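Local coordinates for protein pectate lyase (Paenibacillus sp. 0602, PDB 5GT5) that cleaves polygalacturonate and partly methylated pectins by endo-acting elimination, probably with calcium as cofactor, as a secreted lyase of polysaccharide lyase family 1, at residues 82-86 / 203-207; 234-239 / 300-304. The protein carries 1 engineered substitution. All blocks are in the same frame, centred on the assembly; numbering follows the deposited sequence.

How the contacts relate
Both contacts lie among the short helices and loops that decorate the parallel beta-helix of this lyase, on the same side of the chain's centre, and their centres are 18 Å apart. Contact 1 packs the start of helix 84-89 on the first turn of helix 203-212; contact 2 packs helix 233-241 on the segment 300-304, at helix 295-301. Helices 203-212 and 233-241 touch each other, with Thr205 OG1 3.6 Å from Ile237 CG2, so the two contacts adjoin. Contact 1 is nearer the probable calcium site, the Leu86 side chain lying about 12 Å from that of Asp174, whereas contact 2 is remote from the probable calcium and catalytic residues.

Contact 1 (82-86 / 203-207); sequences THPVL and WVTRQ
His83 lays its imidazole on the indole of Trp203, an offset stack with 3.7 Å between the imidazole and six-membered ring centroids and 13° between the planes. Followed outward, His83 CB sits 3.5 Å from Gln207 OE1. CG is then carried anti to the backbone N (chi1 -159°), which brings the ring between Trp203 on one face and CA of Gln207 on the other. CD2 lies over CE2 of the indole, whose NE1 is hydrogen-bonded to Trp136 O, and CE1 over CH2. His83 ND1 turns back to its own segment and accepts from Val85 N at 3.1 Å, in the ring plane, making His83 the N-cap of helix 84-89. At the tip, His83 NE2 donates to Trp203 O over 3.1 Å (158° at the hydrogen). Both ring nitrogens are thus engaged, which fixes the rotation of the imidazole. Trp203 O also takes the helical bond from Gln207 N, the two donors coming from opposite faces of its carbonyl plane. This junction joins two short helices outside the parallel beta-helix typical of the family. Leu86 CG meets the edge of the indole, 3.6 Å from Trp203 CZ2, while Val85 CB approaches CH2 obliquely. Gln207, bent at chi2, sends NE2 to Thr82 O (3.1 Å) in a nearly straight bond from above the carbonyl plane, and its OE1 accepts from Trp138 N.

Contact 2 (234-239 / 300-304); sequences EDIIAI and AQTRI
Asp235 OD1 accepts from Arg303 NH1 at 2.9 Å, the bond at the heart of a salt bridge between helix 233-241 and the type I beta turn from Gln301 to Ile304. The carboxylate oxygen uses its anti lone pair, the one away from OD2, and lies near the guanidinium plane, so it meets the arginine at an edge. The two flat groups are nevertheless steeply turned, with 76° between their planes, and a single oxygen makes the bridge. Asp235 OD1 also lies 3.4 Å from Arg303 CD, alongside the aliphatic stem. That stem runs extended from CG to NE (chi2 168°, chi3 -178°), carrying the guanidinium across to the helix, where Ala238 CB packs against one of its faces, 3.4 Å from Arg303 NE. The other carboxylate oxygen, OD2, accepts from a water that also donates to Arg303 O, so Asp235 binds the side chain of Arg303 directly and reaches its backbone through a water. An alanine here removes the carboxylate, which would probably leave the guanidinium without its charged mate and freer to swing, and the bridging water with Arg303 O alone of these two acceptors. Helices 233-241 and 295-301 both belong to the peripheral elements beside the parallel beta-helix. Beneath the polar pair the packing is apolar and more buried. Ile239 reaches the turn with CD1, which rests 3.6 Å from Ile304 CG1, while its CG1 faces Ala300 CB; Leu231 and Phe319 also touch this isoleucine. Ala300 CB lies 3.6 Å from Ala238 O, and the backbones approach closely here, Ile239 CA lying 5.2 Å from Ala300 CA.

Contact 1 (82-86 / 203-207)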
loop_
_atom_site.group_PDB
_atom_site.type_symbol
_atom_site.label_atom_id
_atom_site.label_comp_id
_atom_site.label_asym_id
_atom_site.label_seq_id
_atom_site.Cartn_x
_atom_site.Cartn_y
_atom_site.Cartn_z
ATOM N N THR A 82 8.842 -24.734 29.804
ATOM C CA THR A 82 10.138 -24.899 30.500
ATOM C C THR A 82 10.648 -23.716 31.314
ATOM O O THR A 82 11.300 -23.917 32.330
ATOM C CB THR A 82 11.277 -25.268 29.509
ATOM O OG1 THR A 82 11.300 -24.255 28.480
ATOM C CG2 THR A 82 11.072 -26.671 28.891
ATOM N N HIS A 83 10.382 -22.479 30.903
ATOM C CA HIS A 83 10.959 -21.366 31.653
ATOM C C HIS A 83 10.186 -21.149 32.953
ATOM O O HIS A 83 8.963 -20.977 32.905
ATOM C CB HIS A 83 11.011 -20.058 30.853
ATOM C CG HIS A 83 12.003 -19.079 31.391
ATOM N ND1 HIS A 83 11.862 -18.472 32.631
ATOM C CD2 HIS A 83 13.176 -18.641 30.883
ATOM C CE1 HIS A 83 12.909 -17.692 32.844
ATOM N NE2 HIS A 83 13.726 -17.786 31.804
ATOM N N PRO A 84 10.887 -21.168 34.093
ATOM C CA PRO A 84 10.150 -21.050 35.365
ATOM C C PRO A 84 9.308 -19.766 35.487
ATOM O O PRO A 84 8.235 -19.799 36.086
ATOM C CB PRO A 84 11.267 -21.083 36.417
ATOM C CG PRO A 84 12.519 -20.681 35.705
ATOM C CD PRO A 84 12.347 -21.247 34.293
ATOM N N VAL A 85 9.767 -18.665 34.904
ATOM C CA VAL A 85 9.017 -17.417 34.992
ATOM C C VAL A 85 7.791 -17.496 34.101
ATOM O O VAL A 85 6.696 -17.149 34.518
ATOM C CB VAL A 85 9.887 -16.215 34.620
ATOM C CG1 VAL A 85 9.054 -14.946 34.517
ATOM C CG2 VAL A 85 11.015 -16.025 35.648
ATOM N N LEU A 86 7.981 -17.946 32.863
ATOM C CA LEU A 86 6.894 -17.965 31.896
ATOM C C LEU A 86 5.820 -18.975 32.263
ATOM O O LEU A 86 4.654 -18.798 31.904
ATOM C CB LEU A 86 7.445 -18.190 30.476
ATOM C CG LEU A 86 8.433 -17.134 29.986
ATOM C CD1 LEU A 86 8.835 -17.456 28.540
ATOM C CD2 LEU A 86 7.770 -15.764 30.027
ATOM N N TRP A 203 18.284 -13.869 31.827
ATOM C CA TRP A 203 17.117 -14.672 31.476
ATOM C C TRP A 203 17.454 -16.120 31.132
ATOM O O TRP A 203 16.771 -17.073 31.560
ATOM C CB TRP A 203 16.400 -14.009 30.295
ATOM C CG TRP A 203 15.079 -14.648 29.927
ATOM C CD1 TRP A 203 14.812 -15.401 28.812
ATOM C CD2 TRP A 203 13.851 -14.579 30.667
ATOM N NE1 TRP A 203 13.498 -15.800 28.816
ATOM C CE2 TRP A 203 12.890 -15.330 29.954
ATOM C CE3 TRP A 203 13.490 -13.991 31.885
ATOM C CZ2 TRP A 203 11.568 -15.476 30.391
ATOM C CZ3 TRP A 203 12.181 -14.137 32.324
ATOM C CH2 TRP A 203 11.231 -14.868 31.578
ATOM N N VAL A 204 18.513 -16.280 30.342
ATOM C CA VAL A 204 18.983 -17.608 29.987
ATOM C C VAL A 204 19.565 -18.341 31.215
ATOM O O VAL A 204 19.306 -19.522 31.406
ATOM C CB VAL A 204 19.992 -17.565 28.841
ATOM C CG1 VAL A 204 20.648 -18.940 28.650
ATOM C CG2 VAL A 204 19.306 -17.140 27.560
ATOM N N THR A 205 20.303 -17.637 32.062
ATOM C CA THR A 205 20.854 -18.291 33.249
ATOM C C THR A 205 19.752 -18.786 34.192
ATOM O O THR A 205 19.849 -19.892 34.738
ATOM C CB THR A 205 21.784 -17.335 33.975
ATOM O OG1 THR A 205 22.882 -17.030 33.109
ATOM C CG2 THR A 205 22.317 -17.967 35.292
ATOM N N ARG A 206 18.692 -17.989 34.348
ATOM C CA ARG A 206 17.558 -18.436 35.142
ATOM C C ARG A 206 16.926 -19.698 34.580
ATOM O O ARG A 206 16.588 -20.616 35.321
ATOM C CB ARG A 206 16.509 -17.348 35.301
ATOM C CG ARG A 206 16.839 -16.391 36.433
ATOM C CD ARG A 206 15.880 -15.204 36.474
ATOM N NE ARG A 206 16.385 -14.169 35.599
ATOM C CZ ARG A 206 15.674 -13.125 35.175
ATOM N NH1 ARG A 206 14.406 -12.980 35.563
ATOM N NH2 ARG A 206 16.236 -12.231 34.356
ATOM N N GLN A 207 16.819 -19.785 33.253
ATOM C CA GLN A 207 16.295 -21.012 32.665
ATOM C C GLN A 207 17.221 -22.206 32.950
ATOM O O GLN A 207 16.764 -23.293 33.308
ATOM C CB GLN A 207 16.159 -20.814 31.142
ATOM C CG GLN A 207 15.846 -22.091 30.328
ATOM C CD GLN A 207 14.442 -22.560 30.576
ATOM O OE1 GLN A 207 13.535 -22.225 29.815
ATOM N NE2 GLN A 207 14.233 -23.308 31.669
#

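Contact 2 (234-239 / 300-304)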
loop_
_atom_site.group_PDB
_atom_site.type_symbol
_atom_site.label_atom_id
_atom_site.label_comp_id
_atom_site.label_asym_id
_atom_site.label_seq_id
_atom_site.Cartn_x
_atom_site.Cartn_y
_atom_site.Cartn_z
ATOM N N GLU A 234 27.751 -23.685 32.568
ATOM C CA GLU A 234 28.266 -22.454 32.018
ATOM C C GLU A 234 28.380 -22.534 30.497
ATOM O O GLU A 234 28.019 -21.580 29.815
ATOM C CB GLU A 234 29.612 -22.110 32.663
ATOM C CG GLU A 234 29.493 -21.812 34.172
ATOM C CD GLU A 234 29.481 -23.071 35.125
ATOM O OE1 GLU A 234 29.668 -24.255 34.690
ATOM O OE2 GLU A 234 29.305 -22.842 36.356
ATOM N N ASP A 235 28.845 -23.666 29.967
ATOM C CA ASP A 235 28.931 -23.859 28.520
ATOM C C ASP A 235 27.565 -23.720 27.907
ATOM O O ASP A 235 27.406 -23.068 26.866
ATOM C CB ASP A 235 29.440 -25.259 28.184
ATOM C CG ASP A 235 30.925 -25.447 28.428
ATOM O OD1 ASP A 235 31.720 -24.478 28.469
ATOM O OD2 ASP A 235 31.298 -26.635 28.562
ATOM N N ILE A 236 26.571 -24.355 28.523
ATOM C CA ILE A 236 25.216 -24.325 27.945
ATOM C C ILE A 236 24.612 -22.920 28.000
ATOM O O ILE A 236 23.990 -22.473 27.039
ATOM C CB ILE A 236 24.330 -25.414 28.561
ATOM C CG1 ILE A 236 24.932 -26.806 28.238
ATOM C CG2 ILE A 236 22.846 -25.272 28.144
ATOM C CD1 ILE A 236 24.230 -27.924 28.994
ATOM N N ILE A 237 24.848 -22.188 29.076
ATOM C CA ILE A 237 24.407 -20.803 29.108
ATOM C C ILE A 237 25.088 -19.986 27.991
ATOM O O ILE A 237 24.416 -19.218 27.281
ATOM C CB ILE A 237 24.729 -20.212 30.485
ATOM C CG1 ILE A 237 23.777 -20.799 31.523
ATOM C CG2 ILE A 237 24.658 -18.690 30.474
ATOM C CD1 ILE A 237 24.275 -20.561 32.950
ATOM N N ALA A 238 26.388 -20.159 27.790
ATOM C CA ALA A 238 27.088 -19.390 26.755
ATOM C C ALA A 238 26.601 -19.724 25.350
ATOM O O ALA A 238 26.421 -18.823 24.525
ATOM C CB ALA A 238 28.610 -19.642 26.843
ATOM N N ILE A 239 26.394 -21.015 25.079
ATOM C CA ILE A 239 25.968 -21.447 23.748
ATOM C C ILE A 239 24.504 -21.023 23.492
ATOM O O ILE A 239 24.117 -20.670 22.368
ATOM C CB ILE A 239 26.189 -22.973 23.551
ATOM C CG1 ILE A 239 27.697 -23.299 23.607
ATOM C CG2 ILE A 239 25.496 -23.463 22.271
ATOM C CD1 ILE A 239 27.997 -24.712 24.030
ATOM N N ALA A 300 31.545 -18.898 21.777
ATOM C CA ALA A 300 30.798 -20.004 22.384
ATOM C C ALA A 300 31.006 -21.288 21.603
ATOM O O ALA A 300 31.045 -22.372 22.188
ATOM C CB ALA A 300 29.301 -19.644 22.491
ATOM N N GLN A 301 31.146 -21.174 20.281
ATOM C CA GLN A 301 31.382 -22.343 19.446
ATOM C C GLN A 301 32.642 -23.102 19.861
ATOM O O GLN A 301 32.678 -24.324 19.719
ATOM C CB GLN A 301 31.482 -21.913 17.970
ATOM C CG GLN A 301 31.922 -23.019 16.993
ATOM C CD GLN A 301 30.877 -24.085 16.754
ATOM O OE1 GLN A 301 30.032 -23.955 15.859
ATOM N NE2 GLN A 301 30.967 -25.186 17.499
ATOM N N THR A 302 33.640 -22.394 20.395
ATOM C CA THR A 302 34.907 -23.047 20.793
ATOM C C THR A 302 34.699 -24.043 21.931
ATOM O O THR A 302 35.561 -24.905 22.165
ATOM C CB THR A 302 36.000 -22.041 21.211
ATOM O OG1 THR A 302 35.658 -21.423 22.466
ATOM C CG2 THR A 302 36.253 -20.998 20.097
ATOM N N ARG A 303 33.572 -23.934 22.642
ATOM C CA ARG A 303 33.252 -24.852 23.737
ATOM C C ARG A 303 32.738 -26.185 23.244
ATOM O O ARG A 303 32.633 -27.131 24.040
ATOM C CB ARG A 303 32.222 -24.205 24.700
ATOM C CG ARG A 303 32.647 -22.861 25.293
ATOM C CD ARG A 303 31.445 -22.207 25.962
ATOM N NE ARG A 303 31.760 -20.894 26.525
ATOM C CZ ARG A 303 31.924 -20.659 27.832
ATOM N NH1 ARG A 303 31.807 -21.636 28.718
ATOM N NH2 ARG A 303 32.174 -19.426 28.237
ATOM N N ILE A 304 32.421 -26.299 21.950
ATOM C CA ILE A 304 31.948 -27.575 21.426
ATOM C C ILE A 304 33.001 -28.152 20.491
ATOM O O ILE A 304 33.180 -27.665 19.393
ATOM C CB ILE A 304 30.600 -27.475 20.662
ATOM C CG1 ILE A 304 29.541 -26.753 21.494
ATOM C CG2 ILE A 304 30.097 -28.876 20.293
ATOM C CD1 ILE A 304 28.211 -26.468 20.713
HETATM O O HOH W 1 33.349 -27.299 26.725
#